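Side-chain contacts in phosphonopyruvate hydrolase (Variovorax sp., PDB 2HJP), which hydrolyses phosphonopyruvate to pyruvate and phosphate, cleaving its carbon–phosphorus bond with the help of a divalent metal ion: residues L30-G35 and S72-P77; E65-I70 and I76-D81. One frame throughout, in Å; residues are numbered along the deposited sequence.

Contact 1. Residues L30-G35 and S72-P77; sequences LAEQAG and STVSIP. With XYS (alpha-D-xylopyranose), chain B.
Glu32 reaches the loop 72-77 with its side chain stretched out: CG is anti to the backbone N (chi1 179°) and the chain stays extended beyond CG. This carries the carboxylate off helix 25-34 to Ser75. Ser75 OG stands between its own backbone N and carbonyl carbon (chi1 78°), which turns the hydroxyl to the same carboxylate. Both carboxylate oxygens are used. Ser75 N donates to Glu32 OE1 at 2.9 Å, in a nearly straight bond, although the position of OE1 is somewhat uncertain. Ser75 OG donates to Glu32 OE2 at 2.6 Å and meets it from above the carboxylate plane, 37° out of it. One residue of the loop is thus gripped at its backbone and its side chain. Glu32 OE2 also accepts a bond from O1 of the bound xylopyranose at 2.9 Å. A water donates to Glu32 OE1 and to Thr73 O, and is also hydrogen-bonded to the sugar O1. The methyl CG2 of Ile76 packs 4.0 Å from Glu32 CG, beside the aliphatic part of the chain. An alanine in place of Glu32 would probably leave Ser75 N and OG without their acceptor and the sugar O1 without its carboxylate mate. On the helix, Leu30, Ala31 and Ala34 pack on Phe250 of the second subunit. In the beta/alpha barrel, the contact ties the loop leading from helix 60-71 into strand 78-81 to the preceding helix 25-34. Val74 touches Ala28 of that helix, and both Val74 and Ile76 pack on Ile39 of strand 38-41.

Contact 2. Residues E65-I70 and I76-D81; sequences EMMRAI and IPLIAD. With MG (magnesium ion), chain C; PPR (phosphonopyruvate), chain G.
Helix 60-71 packs here on strand 78-81 of the closed eight-stranded parallel barrel, and the strand ends at the metal site. Met67 meets both strand residues that face the helix, Leu78 and Ala80. Its CB lies 3.8 Å from Leu78 CD2, and its SD lies 3.9 Å from Ala80 CB. Met67 CG lies beside the backbone N (chi1 -63°), and the bend at chi2 (-54°) then brings SD to the Ala80 methyl. Ile70, one turn on, sets CG2 against Leu78 CD1 at 4.1 Å. The Leu78 side chain crosses those of Met67 and Ile70 at about a right angle, and its two methyls are shared between them. All four residues are buried. On the same helix Arg68 grips Glu65 side-on: NE bonds OE1 and NH2 bonds OE2, each at 2.8 Å. Tyr99 of helix 89-102 touches both Met67 and Ala80. At the strand end, Asp81 OD2 binds the magnesium ion at 2.1 Å. Phosphonopyruvate O2 and O2' and three waters complete six ligands. One of these waters also lies within hydrogen-bonding distance of Asp81 OD1. The axes of helix 65-70 and strand 78-81 run antiparallel (173°), as expected where a helix leads back to the next parallel strand in the beta/alpha barrel of the PEP mutase/isocitrate lyase superfamily.

How the contacts relate
The two contacts lie on one side of the barrel, their centres about 11 Å apart. Along the chain the order is 30-35, 65-70, 72-77 and 76-81. Ile76 and Pro77 belong to both contacts. Helix 60-71 leads through the loop of contact 1 into strand 78-81 of contact 2. Contact 1 ties that loop to helix 25-34, on the outer layer. Contact 2 seats helix 60-71 on the strand that carries the magnesium ligand. Strand 38-41 is neighbour to both, through Ile39. The bound sugar lies at contact 1 and the substrate at contact 2. Both contacts also touch the second subunit, so this side of the barrel contributes to the assembly.

Contact 1. Residues L30-G35 and S72-P77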
ATOM      1  N   LEU A  30      -6.340  19.503 -12.388  1.00 14.88           N
ATOM      2  CA  LEU A  30      -6.091  20.692 -13.184  1.00 15.70           C
ATOM      3  C   LEU A  30      -6.323  20.414 -14.664  1.00 15.09           C
ATOM      4  O   LEU A  30      -6.814  21.297 -15.373  1.00 16.70           O
ATOM      5  CB  LEU A  30      -4.689  21.232 -12.936  1.00 12.37           C
ATOM      6  CG  LEU A  30      -4.504  21.763 -11.498  1.00 16.40           C
ATOM      7  CD1 LEU A  30      -3.016  21.921 -11.181  1.00 17.34           C
ATOM      8  CD2 LEU A  30      -5.254  23.108 -11.325  1.00 14.66           C
ATOM      9  N   ALA A  31      -5.939  19.223 -15.131  1.00 14.81           N
ATOM     10  CA  ALA A  31      -6.157  18.865 -16.556  1.00 15.97           C
ATOM     11  C   ALA A  31      -7.646  18.892 -16.842  1.00 17.44           C
ATOM     12  O   ALA A  31      -8.066  19.435 -17.906  1.00 17.19           O
ATOM     13  CB  ALA A  31      -5.606  17.432 -16.878  1.00 14.07           C
ATOM     14  N   GLU A  32      -8.457  18.345 -15.916  1.00 17.05           N
ATOM     15  CA  GLU A  32      -9.898  18.349 -16.131  1.00 17.58           C
ATOM     16  C   GLU A  32     -10.397  19.774 -16.269  1.00 17.87           C
ATOM     17  O   GLU A  32     -11.187  20.102 -17.169  1.00 18.12           O
ATOM     18  CB  GLU A  32     -10.668  17.659 -14.992  1.00 19.34           C
ATOM     19  CG  GLU A  32     -12.152  17.729 -15.285  1.00 18.61           C
ATOM     20  CD  GLU A  32     -13.026  16.907 -14.337  1.00 21.15           C
ATOM     21  OE1 GLU A  32     -12.555  16.080 -13.571  1.00 19.56           O
ATOM     22  OE2 GLU A  32     -14.247  17.082 -14.384  1.00 23.79           O
ATOM     23  N   GLN A  33      -9.947  20.623 -15.350  1.00 18.82           N
ATOM     24  CA  GLN A  33     -10.355  22.010 -15.315  1.00 18.79           C
ATOM     25  C   GLN A  33      -9.885  22.778 -16.540  1.00 18.15           C
ATOM     26  O   GLN A  33     -10.600  23.690 -16.990  1.00 18.52           O
ATOM     27  CB  GLN A  33      -9.876  22.682 -14.004  1.00 20.51           C
ATOM     28  CG  GLN A  33     -10.694  22.141 -12.806  1.00 20.27           C
ATOM     29  CD  GLN A  33     -10.351  22.856 -11.498  1.00 23.31           C
ATOM     30  OE1 GLN A  33      -9.437  23.667 -11.464  1.00 21.52           O
ATOM     31  NE2 GLN A  33     -11.075  22.514 -10.399  1.00 22.47           N
ATOM     32  N   ALA A  34      -8.725  22.421 -17.076  1.00 16.99           N
ATOM     33  CA  ALA A  34      -8.194  23.092 -18.297  1.00 18.52           C
ATOM     34  C   ALA A  34      -9.033  22.680 -19.536  1.00 18.69           C
ATOM     35  O   ALA A  34      -8.972  23.336 -20.547  1.00 19.11           O
ATOM     36  CB  ALA A  34      -6.738  22.758 -18.509  1.00 17.12           C
ATOM     37  N   GLY A  35      -9.824  21.605 -19.424  1.00 17.87           N
ATOM     38  CA  GLY A  35     -10.686  21.206 -20.512  1.00 17.96           C
ATOM     39  C   GLY A  35     -10.239  20.002 -21.305  1.00 18.41           C
ATOM     40  O   GLY A  35     -10.792  19.775 -22.373  1.00 17.08           O
ATOM     41  N   SER A  72     -10.901   8.673  -8.592  1.00 17.42           N
ATOM     42  CA  SER A  72     -11.847   9.084  -7.557  1.00 19.81           C
ATOM     43  C   SER A  72     -11.889  10.598  -7.412  1.00 20.80           C
ATOM     44  O   SER A  72     -12.708  11.162  -6.683  1.00 22.86           O
ATOM     45  CB  SER A  72     -11.476   8.436  -6.201  1.00 20.61           C
ATOM     46  OG  SER A  72     -10.220   8.926  -5.748  1.00 25.03           O
ATOM     47  N   THR A  73     -10.990  11.270  -8.112  1.00 19.65           N
ATOM     48  CA  THR A  73     -10.928  12.722  -8.048  1.00 18.85           C
ATOM     49  C   THR A  73     -11.540  13.383  -9.307  1.00 19.25           C
ATOM     50  O   THR A  73     -12.129  14.419  -9.191  1.00 19.71           O
ATOM     51  CB  THR A  73      -9.449  13.162  -7.913  1.00 17.71           C
ATOM     52  OG1 THR A  73      -8.938  12.640  -6.688  1.00 18.91           O
ATOM     53  CG2 THR A  73      -9.247  14.711  -7.900  1.00 16.82           C
ATOM     54  N   VAL A  74     -11.362  12.815 -10.508  1.00 17.06           N
ATOM     55  CA  VAL A  74     -11.854  13.515 -11.684  1.00 17.56           C
ATOM     56  C   VAL A  74     -13.181  12.887 -12.176  1.00 17.49           C
ATOM     57  O   VAL A  74     -13.516  11.767 -11.802  1.00 17.42           O
ATOM     58  CB  VAL A  74     -10.748  13.518 -12.859  1.00 15.05           C
ATOM     59  CG1 VAL A  74      -9.415  14.152 -12.350  1.00 12.97           C
ATOM     60  CG2 VAL A  74     -10.435  12.096 -13.287  1.00 12.97           C
ATOM     61  N   SER A  75     -13.898  13.610 -13.022  1.00 18.15           N
ATOM     62  CA  SER A  75     -15.162  13.139 -13.556  1.00 19.24           C
ATOM     63  C   SER A  75     -14.960  12.725 -15.022  1.00 19.79           C
ATOM     64  O   SER A  75     -15.869  12.174 -15.650  1.00 19.43           O
ATOM     65  CB  SER A  75     -16.235  14.272 -13.470  1.00 22.00           C
ATOM     66  OG  SER A  75     -16.023  15.228 -14.530  1.00 23.84           O
ATOM     67  N   ILE A  76     -13.750  12.922 -15.572  1.00 17.26           N
ATOM     68  CA  ILE A  76     -13.527  12.588 -16.973  1.00 17.98           C
ATOM     69  C   ILE A  76     -12.788  11.223 -17.047  1.00 16.36           C
ATOM     70  O   ILE A  76     -12.206  10.810 -16.051  1.00 16.28           O
ATOM     71  CB  ILE A  76     -12.719  13.716 -17.698  1.00 20.82           C
ATOM     72  CG1 ILE A  76     -11.379  13.956 -16.989  1.00 22.80           C
ATOM     73  CG2 ILE A  76     -13.598  14.990 -17.769  1.00 17.49           C
ATOM     74  CD1 ILE A  76     -11.400  14.591 -15.651  1.00 35.24           C
ATOM     75  N   PRO A  77     -12.820  10.518 -18.202  1.00 17.82           N
ATOM     76  CA  PRO A  77     -12.150   9.207 -18.345  1.00 17.74           C
ATOM     77  C   PRO A  77     -10.639   9.203 -18.082  1.00 16.33           C
ATOM     78  O   PRO A  77      -9.911  10.135 -18.466  1.00 18.01           O
ATOM     79  CB  PRO A  77     -12.406   8.823 -19.813  1.00 16.99           C
ATOM     80  CG  PRO A  77     -13.682   9.552 -20.137  1.00 18.52           C
ATOM     81  CD  PRO A  77     -13.497  10.896 -19.465  1.00 16.62           C
TER
HETATM   82  C1  XYS B 293     -15.970  18.350 -11.289  1.00 58.72           C
HETATM   83  C2  XYS B 293     -16.753  18.077  -9.973  1.00 58.54           C
HETATM   84  C3  XYS B 293     -17.449  16.685 -10.106  1.00 58.01           C
HETATM   85  C4  XYS B 293     -18.344  16.580 -11.390  1.00 57.29           C
HETATM   86  C5  XYS B 293     -17.774  17.242 -12.662  1.00 57.39           C
HETATM   87  O1  XYS B 293     -14.882  17.439 -11.577  1.00 58.76           O
HETATM   88  O2  XYS B 293     -15.833  18.035  -8.880  1.00 60.27           O
HETATM   89  O3  XYS B 293     -18.215  16.382  -8.906  1.00 56.90           O
HETATM   90  O4  XYS B 293     -18.921  15.284 -11.658  1.00 55.84           O
HETATM   91  O5  XYS B 293     -16.865  18.413 -12.414  1.00 58.76           O
HETATM   92  O   HOH W   1     -11.932  17.243 -10.873  1.00 43.14           O

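Contact 2. Residues E65-I70 and I76-D81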
ATOM      1  N   GLU A  65      -2.630   1.972  -7.474  1.00 12.96           N
ATOM      2  CA  GLU A  65      -3.257   2.835  -6.444  1.00 14.45           C
ATOM      3  C   GLU A  65      -3.346   4.320  -6.878  1.00 13.84           C
ATOM      4  O   GLU A  65      -4.294   4.998  -6.538  1.00 13.09           O
ATOM      5  CB  GLU A  65      -2.530   2.674  -5.094  1.00 16.66           C
ATOM      6  CG  GLU A  65      -2.726   1.250  -4.578  1.00 20.54           C
ATOM      7  CD  GLU A  65      -4.264   0.807  -4.581  1.00 23.52           C
ATOM      8  OE1 GLU A  65      -5.183   1.538  -4.126  1.00 25.75           O
ATOM      9  OE2 GLU A  65      -4.562  -0.311  -4.985  1.00 25.32           O
ATOM     10  N   MET A  66      -2.355   4.797  -7.627  1.00 13.26           N
ATOM     11  CA  MET A  66      -2.404   6.153  -8.134  1.00 12.53           C
ATOM     12  C   MET A  66      -3.583   6.237  -9.109  1.00 13.11           C
ATOM     13  O   MET A  66      -4.203   7.284  -9.176  1.00 13.89           O
ATOM     14  CB  MET A  66      -1.082   6.531  -8.880  1.00  9.73           C
ATOM     15  CG  MET A  66      -1.106   8.005  -9.414  1.00 13.05           C
ATOM     16  SD  MET A  66      -1.701   9.198  -8.160  1.00 17.67           S
ATOM     17  CE  MET A  66      -0.162   9.269  -7.141  1.00 12.05           C
ATOM     18  N   MET A  67      -3.863   5.191  -9.895  1.00 12.45           N
ATOM     19  CA  MET A  67      -4.981   5.277 -10.846  1.00 15.02           C
ATOM     20  C   MET A  67      -6.270   5.384 -10.063  1.00 14.30           C
ATOM     21  O   MET A  67      -7.165   6.159 -10.423  1.00 14.90           O
ATOM     22  CB  MET A  67      -5.059   4.079 -11.815  1.00 14.10           C
ATOM     23  CG  MET A  67      -3.832   3.928 -12.759  1.00 12.74           C
ATOM     24  SD  MET A  67      -3.438   5.444 -13.716  1.00 15.80           S
ATOM     25  CE  MET A  67      -2.062   6.133 -12.828  1.00 13.02           C
ATOM     26  N   ARG A  68      -6.394   4.586  -9.003  1.00 13.05           N
ATOM     27  CA  ARG A  68      -7.592   4.648  -8.144  1.00 13.43           C
ATOM     28  C   ARG A  68      -7.846   6.052  -7.595  1.00 13.38           C
ATOM     29  O   ARG A  68      -8.974   6.577  -7.641  1.00 13.62           O
ATOM     30  CB  ARG A  68      -7.463   3.708  -6.927  1.00 11.81           C
ATOM     31  CG  ARG A  68      -8.824   3.222  -6.454  1.00 13.90           C
ATOM     32  CD  ARG A  68      -8.698   2.467  -5.091  1.00 16.96           C
ATOM     33  NE  ARG A  68      -7.756   1.343  -5.309  1.00 17.76           N
ATOM     34  CZ  ARG A  68      -8.043   0.243  -6.007  1.00 19.18           C
ATOM     35  NH1 ARG A  68      -9.275   0.041  -6.563  1.00 15.61           N
ATOM     36  NH2 ARG A  68      -7.054  -0.637  -6.236  1.00 15.23           N
ATOM     37  N   ALA A  69      -6.790   6.629  -7.043  1.00 13.42           N
ATOM     38  CA  ALA A  69      -6.867   7.944  -6.483  1.00 14.69           C
ATOM     39  C   ALA A  69      -7.233   8.992  -7.577  1.00 14.15           C
ATOM     40  O   ALA A  69      -8.036   9.863  -7.340  1.00 17.41           O
ATOM     41  CB  ALA A  69      -5.464   8.283  -5.803  1.00 13.77           C
ATOM     42  N   ILE A  70      -6.619   8.906  -8.756  1.00 15.18           N
ATOM     43  CA  ILE A  70      -6.979   9.864  -9.820  1.00 15.45           C
ATOM     44  C   ILE A  70      -8.453   9.686 -10.266  1.00 16.11           C
ATOM     45  O   ILE A  70      -9.188  10.642 -10.412  1.00 15.34           O
ATOM     46  CB  ILE A  70      -6.077   9.680 -11.070  1.00 12.71           C
ATOM     47  CG1 ILE A  70      -4.658  10.204 -10.760  1.00 14.63           C
ATOM     48  CG2 ILE A  70      -6.761  10.403 -12.339  1.00 12.08           C
ATOM     49  CD1 ILE A  70      -3.619   9.889 -11.827  1.00 15.03           C
ATOM     50  N   ILE A  76     -13.750  12.922 -15.572  1.00 17.26           N
ATOM     51  CA  ILE A  76     -13.527  12.588 -16.973  1.00 17.98           C
ATOM     52  C   ILE A  76     -12.788  11.223 -17.047  1.00 16.36           C
ATOM     53  O   ILE A  76     -12.206  10.810 -16.051  1.00 16.28           O
ATOM     54  CB  ILE A  76     -12.719  13.716 -17.698  1.00 20.82           C
ATOM     55  CG1 ILE A  76     -11.379  13.956 -16.989  1.00 22.80           C
ATOM     56  CG2 ILE A  76     -13.598  14.990 -17.769  1.00 17.49           C
ATOM     57  CD1 ILE A  76     -11.400  14.591 -15.651  1.00 35.24           C
ATOM     58  N   PRO A  77     -12.820  10.518 -18.202  1.00 17.82           N
ATOM     59  CA  PRO A  77     -12.150   9.207 -18.345  1.00 17.74           C
ATOM     60  C   PRO A  77     -10.639   9.203 -18.082  1.00 16.33           C
ATOM     61  O   PRO A  77      -9.911  10.135 -18.466  1.00 18.01           O
ATOM     62  CB  PRO A  77     -12.406   8.823 -19.813  1.00 16.99           C
ATOM     63  CG  PRO A  77     -13.682   9.552 -20.137  1.00 18.52           C
ATOM     64  CD  PRO A  77     -13.497  10.896 -19.465  1.00 16.62           C
ATOM     65  N   LEU A  78     -10.187   8.115 -17.504  1.00 14.94           N
ATOM     66  CA  LEU A  78      -8.774   7.915 -17.190  1.00 14.16           C
ATOM     67  C   LEU A  78      -8.327   6.755 -18.084  1.00 15.11           C
ATOM     68  O   LEU A  78      -8.974   5.686 -18.094  1.00 14.80           O
ATOM     69  CB  LEU A  78      -8.616   7.482 -15.708  1.00 14.06           C
ATOM     70  CG  LEU A  78      -7.231   6.930 -15.360  1.00 17.38           C
ATOM     71  CD1 LEU A  78      -6.165   7.988 -15.658  1.00 15.43           C
ATOM     72  CD2 LEU A  78      -7.233   6.509 -13.821  1.00 15.82           C
ATOM     73  N   ILE A  79      -7.246   6.978 -18.823  1.00 15.16           N
ATOM     74  CA  ILE A  79      -6.638   5.994 -19.678  1.00 15.28           C
ATOM     75  C   ILE A  79      -5.387   5.620 -18.880  1.00 17.23           C
ATOM     76  O   ILE A  79      -4.497   6.477 -18.685  1.00 16.99           O
ATOM     77  CB  ILE A  79      -6.201   6.632 -20.992  1.00 16.52           C
ATOM     78  CG1 ILE A  79      -7.399   7.262 -21.705  1.00 16.82           C
ATOM     79  CG2 ILE A  79      -5.454   5.582 -21.843  1.00 12.59           C
ATOM     80  CD1 ILE A  79      -7.825   8.621 -21.165  1.00 30.41           C
ATOM     81  N   ALA A  80      -5.313   4.371 -18.405  1.00 16.26           N
ATOM     82  CA  ALA A  80      -4.146   3.935 -17.639  1.00 16.94           C
ATOM     83  C   ALA A  80      -3.077   3.210 -18.475  1.00 16.72           C
ATOM     84  O   ALA A  80      -3.402   2.327 -19.283  1.00 16.22           O
ATOM     85  CB  ALA A  80      -4.620   3.011 -16.480  1.00 16.65           C
ATOM     86  N   ASP A  81      -1.806   3.572 -18.242  1.00 15.80           N
ATOM     87  CA  ASP A  81      -0.658   2.946 -18.878  1.00 16.30           C
ATOM     88  C   ASP A  81      -0.291   1.640 -18.096  1.00 17.09           C
ATOM     89  O   ASP A  81       0.091   1.712 -16.933  1.00 18.35           O
ATOM     90  CB  ASP A  81       0.521   3.929 -18.803  1.00 16.94           C
ATOM     91  CG  ASP A  81       1.786   3.418 -19.467  1.00 17.21           C
ATOM     92  OD1 ASP A  81       1.836   2.268 -19.970  1.00 17.45           O
ATOM     93  OD2 ASP A  81       2.762   4.211 -19.470  1.00 19.02           O
TER
HETATM   94 MG    MG C 292       4.628   4.421 -20.359  1.00 23.08          MG
HETATM   95  C1  PPR G 291       4.181   7.148 -20.794  1.00 20.18           C
HETATM   96  O1  PPR G 291       3.761   8.377 -20.737  1.00 17.46           O
HETATM   97  O2' PPR G 291       4.498   6.487 -19.842  1.00 17.68           O
HETATM   98  C2  PPR G 291       4.228   6.581 -22.181  1.00 21.75           C
HETATM   99  C3  PPR G 291       4.492   7.231 -23.352  1.00 23.63           C
HETATM  100  O2  PPR G 291       3.988   5.269 -22.211  1.00 18.90           O
HETATM  101  P   PPR G 291       6.335   7.308 -23.565  1.00 26.69           P
HETATM  102  O1P PPR G 291       6.763   5.819 -23.688  1.00 25.43           O
HETATM  103  O2P PPR G 291       6.887   8.022 -22.301  1.00 26.79           O
HETATM  104  O3P PPR G 291       6.532   8.006 -24.828  1.00 26.75           O
HETATM  105  O   HOH W   2       4.332   2.491 -21.186  1.00 20.62           O
HETATM  106  O   HOH W   3       5.525   3.648 -18.591  1.00 20.59           O
HETATM  107  O   HOH W   4       6.606   4.503 -21.058  1.00 20.72           O